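Local coordinates for 1,4-dihydroxy-6-naphtoate synthase (Archaeoglobus fulgidus, PDB 1ZBM), which probably converts cyclic dehypoxanthine futalosine into 1,4-dihydroxy-6-naphthoate, a carbon-carbon lyase step in the biosynthesis of menaquinone (vitamin K2), at residues D46-T49 / L50-A54; W170-W173 / S174-K178; S207-F210 / A211-P215; Y221-K224 / Y225-G228. All blocks are in the same frame, centred on the assembly; numbering follows the deposited sequence.

Interaction 1: D46-T49 / L50-A54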
# COMPACT_ATOMS: atom_id res chain seq x y z
N ASP A 46 3.49 7.31 7.72
CA ASP A 46 3.45 5.86 7.53
C ASP A 46 2.02 5.37 7.30
O ASP A 46 1.07 5.85 7.92
CB ASP A 46 4.09 5.15 8.74
CG ASP A 46 4.06 3.64 8.62
OD1 ASP A 46 3.03 3.03 8.98
OD2 ASP A 46 5.07 3.05 8.15
N ILE A 47 1.91 4.41 6.40
CA ILE A 47 0.62 3.83 6.01
C ILE A 47 -0.26 3.41 7.20
O ILE A 47 -1.47 3.60 7.18
CB ILE A 47 0.83 2.60 5.07
CG1 ILE A 47 -0.50 2.09 4.56
CG2 ILE A 47 1.58 1.51 5.80
CD1 ILE A 47 -1.20 3.08 3.65
N GLU A 48 0.35 2.86 8.25
CA GLU A 48 -0.47 2.45 9.39
C GLU A 48 -0.99 3.70 10.10
O GLU A 48 -2.11 3.71 10.61
CB GLU A 48 0.32 1.56 10.34
CG GLU A 48 -0.53 0.90 11.44
CD GLU A 48 -1.74 0.13 10.91
OE1 GLU A 48 -1.89 -0.02 9.67
OE2 GLU A 48 -2.54 -0.35 11.74
N THR A 49 -0.19 4.77 10.12
CA THR A 49 -0.60 6.02 10.75
C THR A 49 -1.82 6.59 10.01
O THR A 49 -2.75 7.12 10.64
CB THR A 49 0.54 7.07 10.72
OG1 THR A 49 1.65 6.59 11.48
CG2 THR A 49 0.07 8.41 11.31
N LEU A 50 -1.82 6.48 8.68
CA LEU A 50 -2.94 6.97 7.88
C LEU A 50 -4.18 6.08 8.02
O LEU A 50 -5.31 6.56 7.98
CB LEU A 50 -2.54 7.08 6.39
CG LEU A 50 -1.34 7.97 6.02
CD1 LEU A 50 -1.28 8.17 4.50
CD2 LEU A 50 -1.49 9.32 6.70
N ASN A 51 -3.97 4.77 8.17
CA ASN A 51 -5.10 3.86 8.32
C ASN A 51 -5.83 4.20 9.61
O ASN A 51 -7.05 4.16 9.66
CB ASN A 51 -4.65 2.40 8.39
CG ASN A 51 -4.22 1.87 7.04
OD1 ASN A 51 -4.67 2.34 6.00
ND2 ASN A 51 -3.35 0.86 7.05
N ARG A 52 -5.08 4.54 10.66
CA ARG A 52 -5.68 4.88 11.93
C ARG A 52 -6.30 6.28 11.93
O ARG A 52 -7.43 6.45 12.36
CB ARG A 52 -4.64 4.74 13.05
CG ARG A 52 -4.33 3.28 13.39
CD ARG A 52 -3.23 3.15 14.44
NE ARG A 52 -3.12 1.76 14.93
CZ ARG A 52 -3.95 1.20 15.81
NH1 ARG A 52 -4.96 1.90 16.31
NH2 ARG A 52 -3.77 -0.05 16.20
N LYS A 53 -5.57 7.28 11.44
CA LYS A 53 -6.09 8.64 11.41
C LYS A 53 -7.32 8.74 10.52
O LYS A 53 -8.11 9.67 10.64
CB LYS A 53 -5.03 9.62 10.92
CG LYS A 53 -3.93 9.90 11.91
CD LYS A 53 -3.13 11.08 11.45
CE LYS A 53 -2.32 11.68 12.57
NZ LYS A 53 -1.62 12.91 12.10
N ALA A 54 -7.48 7.77 9.62
CA ALA A 54 -8.62 7.74 8.70
C ALA A 54 -9.93 7.48 9.43
O ALA A 54 -11.02 7.68 8.88
CB ALA A 54 -8.39 6.68 7.62

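Interaction 2: W170-W173 / S174-K178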
# COMPACT_ATOMS: atom_id res chain seq x y z
N TRP A 170 1.04 -13.81 -2.15
CA TRP A 170 0.41 -13.81 -3.45
C TRP A 170 0.07 -15.24 -3.87
O TRP A 170 -0.99 -15.47 -4.44
CB TRP A 170 1.30 -13.18 -4.53
CG TRP A 170 0.84 -13.58 -5.91
CD1 TRP A 170 1.32 -14.61 -6.66
CD2 TRP A 170 -0.26 -13.03 -6.65
NE1 TRP A 170 0.59 -14.74 -7.81
CE2 TRP A 170 -0.39 -13.79 -7.83
CE3 TRP A 170 -1.16 -11.98 -6.41
CZ2 TRP A 170 -1.38 -13.52 -8.79
CZ3 TRP A 170 -2.15 -11.71 -7.37
CH2 TRP A 170 -2.25 -12.48 -8.54
N ASP A 171 0.94 -16.20 -3.59
CA ASP A 171 0.61 -17.57 -3.97
C ASP A 171 -0.62 -18.01 -3.22
O ASP A 171 -1.48 -18.72 -3.75
CB ASP A 171 1.75 -18.54 -3.66
CG ASP A 171 2.98 -18.25 -4.45
OD1 ASP A 171 2.85 -17.87 -5.64
OD2 ASP A 171 4.09 -18.40 -3.89
N TRP A 172 -0.71 -17.59 -1.96
CA TRP A 172 -1.86 -17.95 -1.15
C TRP A 172 -3.14 -17.33 -1.70
O TRP A 172 -4.19 -17.97 -1.71
CB TRP A 172 -1.68 -17.50 0.29
CG TRP A 172 -2.86 -17.86 1.12
CD1 TRP A 172 -3.06 -19.03 1.77
CD2 TRP A 172 -4.03 -17.06 1.34
NE1 TRP A 172 -4.29 -19.02 2.39
CE2 TRP A 172 -4.91 -17.82 2.13
CE3 TRP A 172 -4.42 -15.78 0.92
CZ2 TRP A 172 -6.16 -17.34 2.54
CZ3 TRP A 172 -5.67 -15.30 1.33
CH2 TRP A 172 -6.52 -16.08 2.13
N TRP A 173 -3.05 -16.07 -2.13
CA TRP A 173 -4.21 -15.37 -2.66
C TRP A 173 -4.64 -15.93 -4.00
O TRP A 173 -5.83 -16.03 -4.29
CB TRP A 173 -3.92 -13.88 -2.79
CG TRP A 173 -4.84 -13.14 -3.73
CD1 TRP A 173 -4.64 -12.90 -5.07
CD2 TRP A 173 -6.07 -12.48 -3.38
NE1 TRP A 173 -5.66 -12.11 -5.56
CE2 TRP A 173 -6.54 -11.84 -4.55
CE3 TRP A 173 -6.80 -12.36 -2.19
CZ2 TRP A 173 -7.72 -11.10 -4.57
CZ3 TRP A 173 -7.98 -11.61 -2.21
CH2 TRP A 173 -8.42 -10.99 -3.39
N SER A 174 -3.65 -16.30 -4.80
CA SER A 174 -3.91 -16.85 -6.11
C SER A 174 -4.70 -18.16 -5.97
O SER A 174 -5.50 -18.51 -6.84
CB SER A 174 -2.58 -17.08 -6.83
OG SER A 174 -2.78 -17.35 -8.20
N GLU A 175 -4.49 -18.87 -4.87
CA GLU A 175 -5.21 -20.11 -4.63
C GLU A 175 -6.65 -19.84 -4.20
O GLU A 175 -7.50 -20.73 -4.27
CB GLU A 175 -4.49 -20.95 -3.56
CG GLU A 175 -3.23 -21.65 -4.06
CD GLU A 175 -2.44 -22.34 -2.95
OE1 GLU A 175 -3.01 -22.60 -1.86
OE2 GLU A 175 -1.25 -22.66 -3.17
N GLN A 176 -6.92 -18.61 -3.76
CA GLN A 176 -8.27 -18.25 -3.32
C GLN A 176 -9.13 -17.68 -4.45
O GLN A 176 -10.32 -17.99 -4.54
CB GLN A 176 -8.22 -17.23 -2.18
CG GLN A 176 -7.31 -17.61 -1.04
CD GLN A 176 -7.51 -19.04 -0.60
OE1 GLN A 176 -8.64 -19.50 -0.41
NE2 GLN A 176 -6.40 -19.75 -0.43
N VAL A 177 -8.54 -16.82 -5.27
CA VAL A 177 -9.27 -16.22 -6.37
C VAL A 177 -8.30 -15.84 -7.47
O VAL A 177 -7.14 -15.52 -7.20
CB VAL A 177 -10.08 -14.97 -5.92
CG1 VAL A 177 -9.15 -13.92 -5.37
CG2 VAL A 177 -10.89 -14.42 -7.08
N LYS A 178 -8.78 -15.87 -8.72
CA LYS A 178 -7.95 -15.57 -9.88
C LYS A 178 -8.12 -14.14 -10.37
O LYS A 178 -8.67 -13.89 -11.44
CB LYS A 178 -8.26 -16.56 -11.00
CG LYS A 178 -8.13 -18.02 -10.57
CD LYS A 178 -6.72 -18.36 -10.10
CE LYS A 178 -6.58 -19.85 -9.77
NZ LYS A 178 -5.25 -20.21 -9.20

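Interaction 3: S207-F210 / A211-P215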
# COMPACT_ATOMS: atom_id res chain seq x y z
N SER A 207 -0.38 12.79 -12.70
CA SER A 207 0.87 12.60 -11.97
C SER A 207 1.44 11.19 -12.17
O SER A 207 2.66 11.01 -12.29
CB SER A 207 0.67 12.89 -10.48
OG SER A 207 1.92 13.05 -9.83
N ILE A 208 0.55 10.20 -12.21
CA ILE A 208 0.91 8.79 -12.41
C ILE A 208 1.45 8.56 -13.83
O ILE A 208 2.51 7.96 -14.02
CB ILE A 208 -0.33 7.89 -12.19
CG1 ILE A 208 -0.85 8.05 -10.76
CG2 ILE A 208 0.02 6.43 -12.48
CD1 ILE A 208 -2.26 7.52 -10.55
N ALA A 209 0.70 9.05 -14.81
CA ALA A 209 1.10 8.92 -16.20
C ALA A 209 2.45 9.59 -16.41
O ALA A 209 3.30 9.09 -17.16
CB ALA A 209 0.05 9.55 -17.12
N PHE A 210 2.67 10.72 -15.75
CA PHE A 210 3.94 11.43 -15.88
C PHE A 210 5.10 10.56 -15.39
O PHE A 210 6.17 10.54 -15.99
CB PHE A 210 3.93 12.74 -15.07
CG PHE A 210 5.22 13.51 -15.16
CD1 PHE A 210 5.37 14.55 -16.08
CD2 PHE A 210 6.31 13.17 -14.35
CE1 PHE A 210 6.59 15.23 -16.20
CE2 PHE A 210 7.53 13.84 -14.45
CZ PHE A 210 7.67 14.87 -15.38
N ALA A 211 4.88 9.86 -14.28
CA ALA A 211 5.91 9.00 -13.71
C ALA A 211 6.35 7.88 -14.66
O ALA A 211 7.54 7.58 -14.78
CB ALA A 211 5.44 8.42 -12.38
N ILE A 212 5.38 7.26 -15.33
CA ILE A 212 5.68 6.18 -16.27
C ILE A 212 6.46 6.64 -17.50
O ILE A 212 7.33 5.92 -17.99
CB ILE A 212 4.37 5.49 -16.74
CG1 ILE A 212 3.68 4.84 -15.54
CG2 ILE A 212 4.68 4.43 -17.80
CD1 ILE A 212 4.53 3.81 -14.83
N GLU A 213 6.14 7.84 -17.99
CA GLU A 213 6.80 8.42 -19.16
C GLU A 213 8.14 9.04 -18.80
O GLU A 213 8.94 9.36 -19.68
CB GLU A 213 5.90 9.48 -19.78
CG GLU A 213 4.58 8.93 -20.30
CD GLU A 213 3.61 10.02 -20.73
OE1 GLU A 213 4.02 10.93 -21.49
OE2 GLU A 213 2.43 9.95 -20.31
N ASN A 214 8.37 9.21 -17.51
CA ASN A 214 9.61 9.80 -17.02
C ASN A 214 10.03 9.03 -15.78
O ASN A 214 10.17 9.61 -14.71
CB ASN A 214 9.40 11.27 -16.68
CG ASN A 214 8.88 12.07 -17.85
OD1 ASN A 214 9.60 12.33 -18.82
ND2 ASN A 214 7.61 12.45 -17.78
N PRO A 215 10.26 7.72 -15.93
CA PRO A 215 10.66 6.87 -14.80
C PRO A 215 11.94 7.31 -14.11
O PRO A 215 12.04 7.24 -12.88
CB PRO A 215 10.78 5.50 -15.45
CG PRO A 215 11.27 5.83 -16.82
CD PRO A 215 10.37 6.98 -17.20

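Interaction 4: Y221-K224 / Y225-G228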
# COMPACT_ATOMS: atom_id res chain seq x y z
N TYR A 221 13.79 11.74 -7.50
CA TYR A 221 13.31 12.36 -6.28
C TYR A 221 12.88 11.29 -5.28
O TYR A 221 13.15 11.39 -4.08
CB TYR A 221 12.14 13.28 -6.59
CG TYR A 221 11.44 13.81 -5.36
CD1 TYR A 221 12.02 14.82 -4.59
CD2 TYR A 221 10.21 13.29 -4.96
CE1 TYR A 221 11.39 15.30 -3.45
CE2 TYR A 221 9.57 13.76 -3.81
CZ TYR A 221 10.17 14.76 -3.06
OH TYR A 221 9.56 15.23 -1.92
N ALA A 222 12.21 10.26 -5.78
CA ALA A 222 11.71 9.17 -4.95
C ALA A 222 12.81 8.51 -4.14
O ALA A 222 12.55 7.90 -3.10
CB ALA A 222 11.01 8.13 -5.82
N MSE A 223 14.04 8.61 -4.63
CA MSE A 223 15.17 8.01 -3.95
C MSE A 223 15.23 8.39 -2.47
O MSE A 223 15.75 7.63 -1.65
CB MSE A 223 16.48 8.39 -4.66
CG MSE A 223 16.63 7.78 -6.06
SE MSE A 223 16.50 5.84 -6.08
CE MSE A 223 18.09 5.42 -5.06
N LYS A 224 14.71 9.55 -2.10
CA LYS A 224 14.75 9.95 -0.69
C LYS A 224 14.09 8.90 0.22
O LYS A 224 14.30 8.91 1.44
CB LYS A 224 14.08 11.31 -0.49
CG LYS A 224 12.65 11.34 -0.91
CD LYS A 224 12.12 12.75 -0.91
CE LYS A 224 12.16 13.35 0.48
NZ LYS A 224 11.39 14.61 0.46
N TYR A 225 13.32 8.00 -0.36
CA TYR A 225 12.66 6.95 0.41
C TYR A 225 13.09 5.56 -0.06
O TYR A 225 12.47 4.56 0.31
CB TYR A 225 11.14 7.08 0.30
CG TYR A 225 10.60 8.39 0.81
CD1 TYR A 225 10.90 8.83 2.10
CD2 TYR A 225 9.78 9.18 0.02
CE1 TYR A 225 10.39 10.04 2.58
CE2 TYR A 225 9.27 10.39 0.50
CZ TYR A 225 9.58 10.80 1.77
OH TYR A 225 9.07 11.99 2.26
N SER A 226 14.14 5.50 -0.87
CA SER A 226 14.64 4.23 -1.42
C SER A 226 15.09 3.24 -0.36
O SER A 226 15.08 2.03 -0.58
CB SER A 226 15.79 4.49 -2.39
OG SER A 226 16.83 5.19 -1.74
N ARG A 227 15.53 3.75 0.79
CA ARG A 227 15.97 2.86 1.86
C ARG A 227 17.11 1.93 1.44
O ARG A 227 17.03 0.72 1.65
CB ARG A 227 14.78 2.03 2.35
CG ARG A 227 14.43 2.21 3.83
CD ARG A 227 13.15 3.04 4.03
NE ARG A 227 11.99 2.40 3.42
CZ ARG A 227 10.80 2.98 3.27
NH1 ARG A 227 10.61 4.22 3.70
NH2 ARG A 227 9.81 2.32 2.68
N GLY A 228 18.17 2.49 0.84
CA GLY A 228 19.31 1.68 0.43
C GLY A 228 19.23 1.05 -0.95
O GLY A 228 20.24 0.62 -1.50

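Interaction 1: D46-T49 / L50-A54
Asn51 and Glu48, three residues apart on one helix, share a side-chain hydrogen bond. Asn51 ND2 donates to Glu48 OE1 at 3.1 Å, and the bond is nearly straight (168°). The acceptor lies in the amide plane of Asn51. The carboxylate stands almost perpendicular to the amide; the donor meets its syn side, tilted from the carboxylate plane. Glu48 reaches this place because its chain bends at chi2 (54°), which folds the carboxylate over the next turn. Two outside bonds hold the pair: Asn51 OD1 accepts from Ser65 N of strand 61-65, and Glu48 OE2 accepts from Tyr112 N. A leucine in place of Asn51 would probably leave Ser65 N and Glu48 OE1 without these mates and the carboxylate less firmly held.

Charge adds a long salt bridge, Glu48 OE2 to Arg52 NE at 3.9 Å. Arg52 aims no N-H at this oxygen, which stands off to one side of the guanidinium, so only charge attracts. Apolar contact is slight: Thr49 CG2 lies 4.2 Å from Lys53 CD, the two running alongside.

Backbone bonds complete the turn, among them Asn51 N to Ile47 O at 2.9 Å. Asp46 OD1 takes Glu48 N at 2.8 Å from above its carboxylate plane. This is an N-capped helix start beside the probable active site: the side chains of Ile47 and His152, the predicted proton acceptor, are about 4 Å apart.

Interaction 2: W170-W173 / S174-K178
Gln176 lies over one face of the Trp172 indole, one helical turn back. Its CG sits 3.6 Å from the centroid of the six-membered ring, almost on the ring normal, in a CH-pi contact. The chain bends at chi2 (-46°), which lays the amide over the same face of the indole, with NE2 toward the five-membered ring, 3.5 Å from Trp172 CE2 and the planes 24° apart. That NE2 also donates to Trp172 O at 3.1 Å.

Val177 has the same spacing from Trp173, but only a methyl group touches: CG1 makes a CH-pi contact 3.5 Å from the centroid of the six-membered ring.

Backbone bonds position these pairs: Trp173 O accepts from Val177 N at 3.0 Å and from Gln176 N, the latter from above the carbonyl plane. Further out, Trp173 NE1 bonds Leu179 O, which fixes that indole. The Trp173 side chain is about 7 Å from that of Thr114, predicted to bind substrate.

This is i, i+4 side-chain packing at the C-terminal end of helix 169-174, before strand 181-189. Trp172 packs on Leu118 and Leu121 of helix 114-122, and Trp173 on Ala256 and Leu260 of helix 251-265.

Interaction 3: S207-F210 / A211-P215
Asn214 ND2 donates to Phe210 O at 3.0 Å. The bond is bent (141°), and the acceptor lies out of the amide plane. The same nitrogen sits above the centre of the Phe210 ring, 3.2 Å from its plane, and 3.4 Å from Phe210 CE1. One amide thus meets both the carbonyl and the ring face of a single residue. Ring and amide planes are 39° apart.

Phe210 CG is anti to the backbone N (chi1 179°), which brings the ring alongside the turn that follows. An alanine at Phe210 is likely to leave the amide without the ring face it rests on and open a gap beside Ala28 of helix 20-30, which the ring touches.

The site is the junction of two helices. Helix 194-213 ends, Asn214 leaves helical geometry, and Pro215 begins helix 215-222. Asn214 holds the N-cap position of that second helix, yet its side chain makes no capping bond and is turned back to the first.

Ordinary helical bonds precede the break: Ile212 N to Ile208 O and Glu213 N to Ala209 O, both 3.2 Å. On the buried side Ser207 OG bonds Met25 O and Met29 N, and Ala211 packs on Phe24.

Interaction 4: Y221-K224 / Y225-G228
Met223 and Ser226 meet where helix 215-222 gives way to a 3-10 turn. Ser226 N donates to Met223 O at 2.8 Å, from above the carbonyl plane. With positive phi and psi at Arg227 the chain leaves the helical path. Gly228 also has positive phi (87°), where a beta carbon would press on the carbonyl oxygen of Arg227.

Ser226 OG donates to the same Met223 O at 2.7 Å, on a lone pair. The serine grips this oxygen twice, marking a helix C-terminal turn before the loop to helix 231-241. Its OG lies between the backbone N and the carbonyl carbon (chi1 58°), which turns it back to the helix. Met223 is a selenomethionine; its chain bends twice and brings Met223 CE to 3.6 Å from Ser226 OG.

Lys224 runs alongside Tyr225, its CG over the ring face, 3.8 Å from the centroid, in a CH-pi contact. The Tyr225 side chain is about 9 Å from that of His152, the predicted proton acceptor.

Tyr221 packs on Tyr27 of helix 20-30 and Tyr225 on Ala23, while Met223 faces Ala234 of helix 231-241. Salt bridges of Arg227 to Asp19 and Glu153 join the segment to both halves of the fold.

In the fold
All four contacts are local, and each closes one turn of chain. They follow in series; none nests in or crosses another. Interaction 1 lies on the helix between strands 39-44 and 61-65 of one sheet. Interaction 2 ends the helix after strand 164-168, the edge of the other sheet, and leads back to the first through strand 181-189. The two sheets form two lobes, consistent with the type 2 periplasmic-binding-protein fold. The centre of interaction 2 lies about 26 Å from that of interaction 1, across the chain's centre. Interactions 3 and 4 lie at the C-terminal ends of the successive helices 194-213 and 215-222. Both pack on helix 20-30. Interactions 1 and 4 approach within about 7 Å, nearest atoms.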